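Local coordinates for phenylacetic acid degradation protein PaaI (Thermus thermophilus HB8, PDB 1WLU) that probably hydrolyses acyl-CoA thioesters in phenylacetic acid degradation, as a hot dog fold thioesterase that binds coenzyme A, at residues Ala84-Leu89 against Ala94-Glu99; Ser49-Ala54 against Ala108-Thr113. One frame throughout, in Å; residues are numbered along the deposited sequence.

Interaction 1: residues Ala84-Leu89 against Ala94-Glu99; sequences AVEVNL and ATYRVE
A classic beta bulge, with Val87 and Asn88 set against the single residue Thr95, interrupts the hairpin of strands 79-89 and 93-102. The backbone bonds set the frame. Val85 and Arg97 are a hydrogen-bonded antiparallel pair, N to O 2.9 Å in each direction. At the bulge Thr95 O takes two donors from the same face of its carbonyl plane, Val87 N at 2.8 Å and Asn88 N at 3.2 Å, while Thr95 N returns a bond to Asn88 O; the register slips by one residue.

On the side facing helix 40-56, Ala84 CB touches Val98 CG2 at 3.6 Å, and Leu89 CD1 rests on Ala94 CB. Glu86 and Tyr96 run side by side: with CG anti to the backbone N (chi1 -163°) and an extended chain, Glu86 lays CB and CG along the CE2 side of the ring. Its carboxylate is turned 63° from the ring plane, and OE2 comes 2.7 Å from Tyr96 OH, at most a weak bond, whose proton may go elsewhere; Arg58 gives OE2 a salt bridge.

The other side turns to the second subunit, where Leu106 of that subunit packs on Val87. Arg97 bends at chi3 (52°), which brings its guanidinium back against Val87; CG2 of Val87 lies over one guanidinium face, 3.8 Å from Arg97 NH1. Val85 CG2 flanks the aliphatic part of the same arginine.

Polar ends here have outside partners: Asn88 ND2 bonds Ser90, a residue of the coenzyme A site, and Thr95 OG1 bonds Thr113. One water joins the strands, 2.8 Å from both Asn88 ND2, whose proton it accepts, and Thr95 OG1.

Interaction 2: residues Ser49-Ala54 against Ala108-Thr113; sequences SAFALA and ALFTGT
Gly112 O, in a residue whose backbone is bonded to that of Tyr96 in the adjoining strand, is met by Phe51 CE1 at 3.4 Å, the nearest approach of helix 49-54 to strand 108-113. No hydrogen bond crosses between the two segments; from the helix side, its axis 9.8 Å off the strand, only Phe51 makes the contact. Swung anti to its own N (chi1 166°), Phe51 CG carries the ring off the helix toward the sheet. Its outer carbons arrive at the backbone, with CZ 3.8 Å from Thr113 N and Thr113 C at the ring edge. Gly112 suits this approach, since a CB there would come within 2.9 Å of Phe51 CZ.

Phe110 supplies the other half. Its CE1 lies over one face of the Phe51 ring, shifted toward the rim and 3.6 Å from Phe51 CG, while Phe110 CZ comes equally close to Phe51 CD2. The centroids are 5.1 Å apart and the planes meet at 56°, an oblique pair. Tyr44, nearly two turns before Phe51 in the same helix, also meets the Phe110 ring. Replacing Phe51 with an alanine would probably open a gap between helix and sheet and leave Phe110 CE1 without the ring face it lies over.

Phe51 also touches Cys66 and Ala63, the latter a residue seen to bind coenzyme A. All four touching residues are buried. Such helix-to-sheet packing is typical of the hot dog fold, in which an antiparallel sheet wraps round a long central helix.

From the N terminus, the chain first passes residues 49-54 on helix 40-56, then builds strand 61-70 before reaching residues 84-89. A short turn at 90-92 leads into strand 93-102 and residues 94-99, so interaction 1 closes a short, local hairpin. Strand 105-116 follows, and residues 108-113 come back to the helix, closing the long loop of interaction 2. The hairpin thus lies wholly within that larger loop, and the two do not cross. They meet in the sheet, where strands 93-102 and 105-116 are neighbours and Val98 N probably bonds Phe110 O at 2.7 Å. Interaction 1 joins strand to strand, interaction 2 sheet to helix, and both border the second subunit.

Interaction 1: residues Ala84-Leu89 against Ala94-Glu99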
loop_
_atom_site.group_PDB
_atom_site.type_symbol
_atom_site.label_atom_id
_atom_site.label_comp_id
_atom_site.label_asym_id
_atom_site.label_seq_id
_atom_site.Cartn_x
_atom_site.Cartn_y
_atom_site.Cartn_z
ATOM N N ALA A 84 -11.530 1.062 13.773
ATOM C CA ALA A 84 -10.924 2.180 13.060
ATOM C C ALA A 84 -10.602 3.360 13.963
ATOM O O ALA A 84 -11.438 3.796 14.754
ATOM C CB ALA A 84 -11.850 2.632 11.930
ATOM N N VAL A 85 -9.378 3.862 13.840
ATOM C CA VAL A 85 -8.930 5.015 14.611
ATOM C C VAL A 85 -8.281 6.004 13.650
ATOM O O VAL A 85 -7.697 5.618 12.638
ATOM C CB VAL A 85 -7.909 4.628 15.707
ATOM C CG1 VAL A 85 -8.532 3.637 16.673
ATOM C CG2 VAL A 85 -6.650 4.056 15.080
ATOM N N GLU A 86 -8.386 7.285 13.975
ATOM C CA GLU A 86 -7.838 8.341 13.137
ATOM C C GLU A 86 -6.345 8.543 13.376
ATOM O O GLU A 86 -5.908 8.716 14.514
ATOM C CB GLU A 86 -8.593 9.634 13.419
ATOM C CG GLU A 86 -8.441 10.706 12.374
ATOM C CD GLU A 86 -9.400 11.841 12.630
ATOM O OE1 GLU A 86 -9.129 12.654 13.537
ATOM O OE2 GLU A 86 -10.435 11.898 11.939
ATOM N N VAL A 87 -5.575 8.522 12.291
ATOM C CA VAL A 87 -4.123 8.691 12.353
ATOM C C VAL A 87 -3.731 10.123 11.996
ATOM O O VAL A 87 -2.824 10.701 12.597
ATOM C CB VAL A 87 -3.419 7.706 11.377
ATOM C CG1 VAL A 87 -1.921 7.953 11.368
ATOM C CG2 VAL A 87 -3.713 6.267 11.788
ATOM N N ASN A 88 -4.416 10.689 11.010
ATOM C CA ASN A 88 -4.148 12.054 10.579
ATOM C C ASN A 88 -5.391 12.676 9.979
ATOM O O ASN A 88 -6.118 12.028 9.225
ATOM C CB ASN A 88 -3.044 12.089 9.522
ATOM C CG ASN A 88 -2.814 13.487 8.978
ATOM O OD1 ASN A 88 -2.176 14.316 9.625
ATOM N ND2 ASN A 88 -3.356 13.762 7.797
ATOM N N LEU A 89 -5.637 13.934 10.324
ATOM C CA LEU A 89 -6.772 14.661 9.783
ATOM C C LEU A 89 -6.253 15.966 9.190
ATOM O O LEU A 89 -5.794 16.851 9.915
ATOM C CB LEU A 89 -7.805 14.961 10.873
ATOM C CG LEU A 89 -9.063 15.708 10.412
ATOM C CD1 LEU A 89 -9.795 14.892 9.356
ATOM C CD2 LEU A 89 -9.974 15.968 11.604
ATOM N N ALA A 94 -7.517 12.544 4.946
ATOM C CA ALA A 94 -7.437 12.001 6.297
ATOM C C ALA A 94 -7.031 10.538 6.187
ATOM O O ALA A 94 -7.340 9.874 5.198
ATOM C CB ALA A 94 -8.785 12.132 7.012
ATOM N N THR A 95 -6.336 10.040 7.204
ATOM C CA THR A 95 -5.867 8.663 7.202
ATOM C C THR A 95 -6.289 7.938 8.473
ATOM O O THR A 95 -6.269 8.511 9.565
ATOM C CB THR A 95 -4.332 8.629 7.045
ATOM O OG1 THR A 95 -3.981 9.233 5.794
ATOM C CG2 THR A 95 -3.809 7.197 7.081
ATOM N N TYR A 96 -6.674 6.674 8.311
ATOM C CA TYR A 96 -7.135 5.848 9.418
ATOM C C TYR A 96 -6.478 4.481 9.438
ATOM O O TYR A 96 -6.122 3.935 8.393
ATOM C CB TYR A 96 -8.656 5.649 9.323
ATOM C CG TYR A 96 -9.426 6.941 9.368
ATOM C CD1 TYR A 96 -9.458 7.795 8.264
ATOM C CD2 TYR A 96 -10.016 7.373 10.553
ATOM C CE1 TYR A 96 -10.043 9.054 8.347
ATOM C CE2 TYR A 96 -10.604 8.631 10.648
ATOM C CZ TYR A 96 -10.605 9.466 9.544
ATOM O OH TYR A 96 -11.117 10.738 9.650
ATOM N N ARG A 97 -6.317 3.944 10.642
ATOM C CA ARG A 97 -5.769 2.610 10.832
ATOM C C ARG A 97 -6.933 1.762 11.320
ATOM O O ARG A 97 -7.664 2.167 12.226
ATOM C CB ARG A 97 -4.662 2.592 11.890
ATOM C CG ARG A 97 -4.417 1.188 12.449
ATOM C CD ARG A 97 -3.168 1.079 13.305
ATOM N NE ARG A 97 -3.112 2.076 14.368
ATOM C CZ ARG A 97 -2.398 3.197 14.305
ATOM N NH1 ARG A 97 -1.672 3.468 13.226
ATOM N NH2 ARG A 97 -2.408 4.045 15.324
ATOM N N VAL A 98 -7.112 0.595 10.715
ATOM C CA VAL A 98 -8.193 -0.290 11.112
ATOM C C VAL A 98 -7.655 -1.671 11.451
ATOM O O VAL A 98 -7.126 -2.375 10.589
ATOM C CB VAL A 98 -9.253 -0.426 9.994
ATOM C CG1 VAL A 98 -10.426 -1.261 10.492
ATOM C CG2 VAL A 98 -9.740 0.953 9.562
ATOM N N GLU A 99 -7.775 -2.047 12.717
ATOM C CA GLU A 99 -7.323 -3.354 13.160
ATOM C C GLU A 99 -8.476 -4.343 13.067
ATOM O O GLU A 99 -9.573 -4.080 13.563
ATOM C CB GLU A 99 -6.814 -3.278 14.601
ATOM C CG GLU A 99 -5.438 -2.639 14.727
ATOM C CD GLU A 99 -4.970 -2.528 16.163
ATOM O OE1 GLU A 99 -5.446 -3.316 17.007
ATOM O OE2 GLU A 99 -4.114 -1.662 16.443
HETATM O O HOH W 1 -4.219 12.008 5.795
#

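Interaction 2: residues Ser49-Ala54 against Ala108-Thr113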
loop_
_atom_site.group_PDB
_atom_site.type_symbol
_atom_site.label_atom_id
_atom_site.label_comp_id
_atom_site.label_asym_id
_atom_site.label_seq_id
_atom_site.Cartn_x
_atom_site.Cartn_y
_atom_site.Cartn_z
ATOM N N SER A 49 -15.729 -0.765 5.932
ATOM C CA SER A 49 -16.953 -0.213 6.502
ATOM C C SER A 49 -16.647 0.614 7.752
ATOM O O SER A 49 -17.214 1.691 7.939
ATOM C CB SER A 49 -17.941 -1.336 6.829
ATOM O OG SER A 49 -18.375 -1.984 5.643
ATOM N N ALA A 50 -15.754 0.116 8.605
ATOM C CA ALA A 50 -15.376 0.851 9.810
ATOM C C ALA A 50 -14.639 2.127 9.391
ATOM O O ALA A 50 -14.832 3.192 9.975
ATOM C CB ALA A 50 -14.485 -0.014 10.690
ATOM N N PHE A 51 -13.796 1.994 8.371
ATOM C CA PHE A 51 -13.019 3.092 7.795
ATOM C C PHE A 51 -13.968 4.174 7.267
ATOM O O PHE A 51 -13.783 5.365 7.529
ATOM C CB PHE A 51 -12.156 2.496 6.668
ATOM C CG PHE A 51 -11.533 3.502 5.736
ATOM C CD1 PHE A 51 -10.606 4.432 6.193
ATOM C CD2 PHE A 51 -11.800 3.439 4.373
ATOM C CE1 PHE A 51 -9.948 5.276 5.301
ATOM C CE2 PHE A 51 -11.148 4.280 3.473
ATOM C CZ PHE A 51 -10.219 5.196 3.941
ATOM N N ALA A 52 -14.992 3.744 6.536
ATOM C CA ALA A 52 -15.978 4.660 5.976
ATOM C C ALA A 52 -16.725 5.424 7.062
ATOM O O ALA A 52 -16.862 6.645 6.993
ATOM C CB ALA A 52 -16.968 3.886 5.117
ATOM N N LEU A 53 -17.211 4.704 8.066
ATOM C CA LEU A 53 -17.948 5.349 9.142
ATOM C C LEU A 53 -17.071 6.310 9.942
ATOM O O LEU A 53 -17.467 7.448 10.201
ATOM C CB LEU A 53 -18.570 4.295 10.062
ATOM C CG LEU A 53 -19.721 3.505 9.425
ATOM C CD1 LEU A 53 -20.231 2.460 10.402
ATOM C CD2 LEU A 53 -20.845 4.456 9.024
ATOM N N ALA A 54 -15.878 5.866 10.323
ATOM C CA ALA A 54 -14.984 6.725 11.091
ATOM C C ALA A 54 -14.633 7.997 10.325
ATOM O O ALA A 54 -14.709 9.099 10.865
ATOM C CB ALA A 54 -13.708 5.973 11.454
ATOM N N ALA A 108 -5.818 -8.991 10.685
ATOM C CA ALA A 108 -5.378 -8.176 9.558
ATOM C C ALA A 108 -5.250 -6.722 9.976
ATOM O O ALA A 108 -5.791 -6.309 11.002
ATOM C CB ALA A 108 -6.372 -8.298 8.399
ATOM N N LEU A 109 -4.519 -5.958 9.173
ATOM C CA LEU A 109 -4.315 -4.536 9.420
ATOM C C LEU A 109 -4.660 -3.783 8.143
ATOM O O LEU A 109 -4.131 -4.081 7.072
ATOM C CB LEU A 109 -2.859 -4.254 9.795
ATOM C CG LEU A 109 -2.514 -2.774 9.995
ATOM C CD1 LEU A 109 -3.229 -2.246 11.227
ATOM C CD2 LEU A 109 -1.008 -2.611 10.145
ATOM N N PHE A 110 -5.543 -2.802 8.273
ATOM C CA PHE A 110 -5.991 -1.986 7.152
ATOM C C PHE A 110 -5.523 -0.553 7.388
ATOM O O PHE A 110 -5.613 -0.033 8.497
ATOM C CB PHE A 110 -7.527 -2.094 7.075
ATOM C CG PHE A 110 -8.189 -1.162 6.091
ATOM C CD1 PHE A 110 -8.255 0.209 6.336
ATOM C CD2 PHE A 110 -8.838 -1.673 4.968
ATOM C CE1 PHE A 110 -8.966 1.053 5.481
ATOM C CE2 PHE A 110 -9.551 -0.835 4.111
ATOM C CZ PHE A 110 -9.615 0.528 4.370
ATOM N N THR A 111 -4.988 0.064 6.342
ATOM C CA THR A 111 -4.511 1.439 6.412
ATOM C C THR A 111 -5.153 2.150 5.228
ATOM O O THR A 111 -4.971 1.733 4.088
ATOM C CB THR A 111 -2.976 1.500 6.272
ATOM O OG1 THR A 111 -2.373 0.574 7.186
ATOM C CG2 THR A 111 -2.470 2.905 6.580
ATOM N N GLY A 112 -5.906 3.213 5.481
ATOM C CA GLY A 112 -6.556 3.894 4.377
ATOM C C GLY A 112 -6.589 5.402 4.458
ATOM O O GLY A 112 -6.614 5.979 5.545
ATOM N N THR A 113 -6.582 6.039 3.292
ATOM C CA THR A 113 -6.625 7.488 3.205
ATOM C C THR A 113 -7.818 7.907 2.364
ATOM O O THR A 113 -8.089 7.320 1.315
ATOM C CB THR A 113 -5.337 8.036 2.574
ATOM O OG1 THR A 113 -4.244 7.791 3.466
ATOM C CG2 THR A 113 -5.453 9.535 2.314
#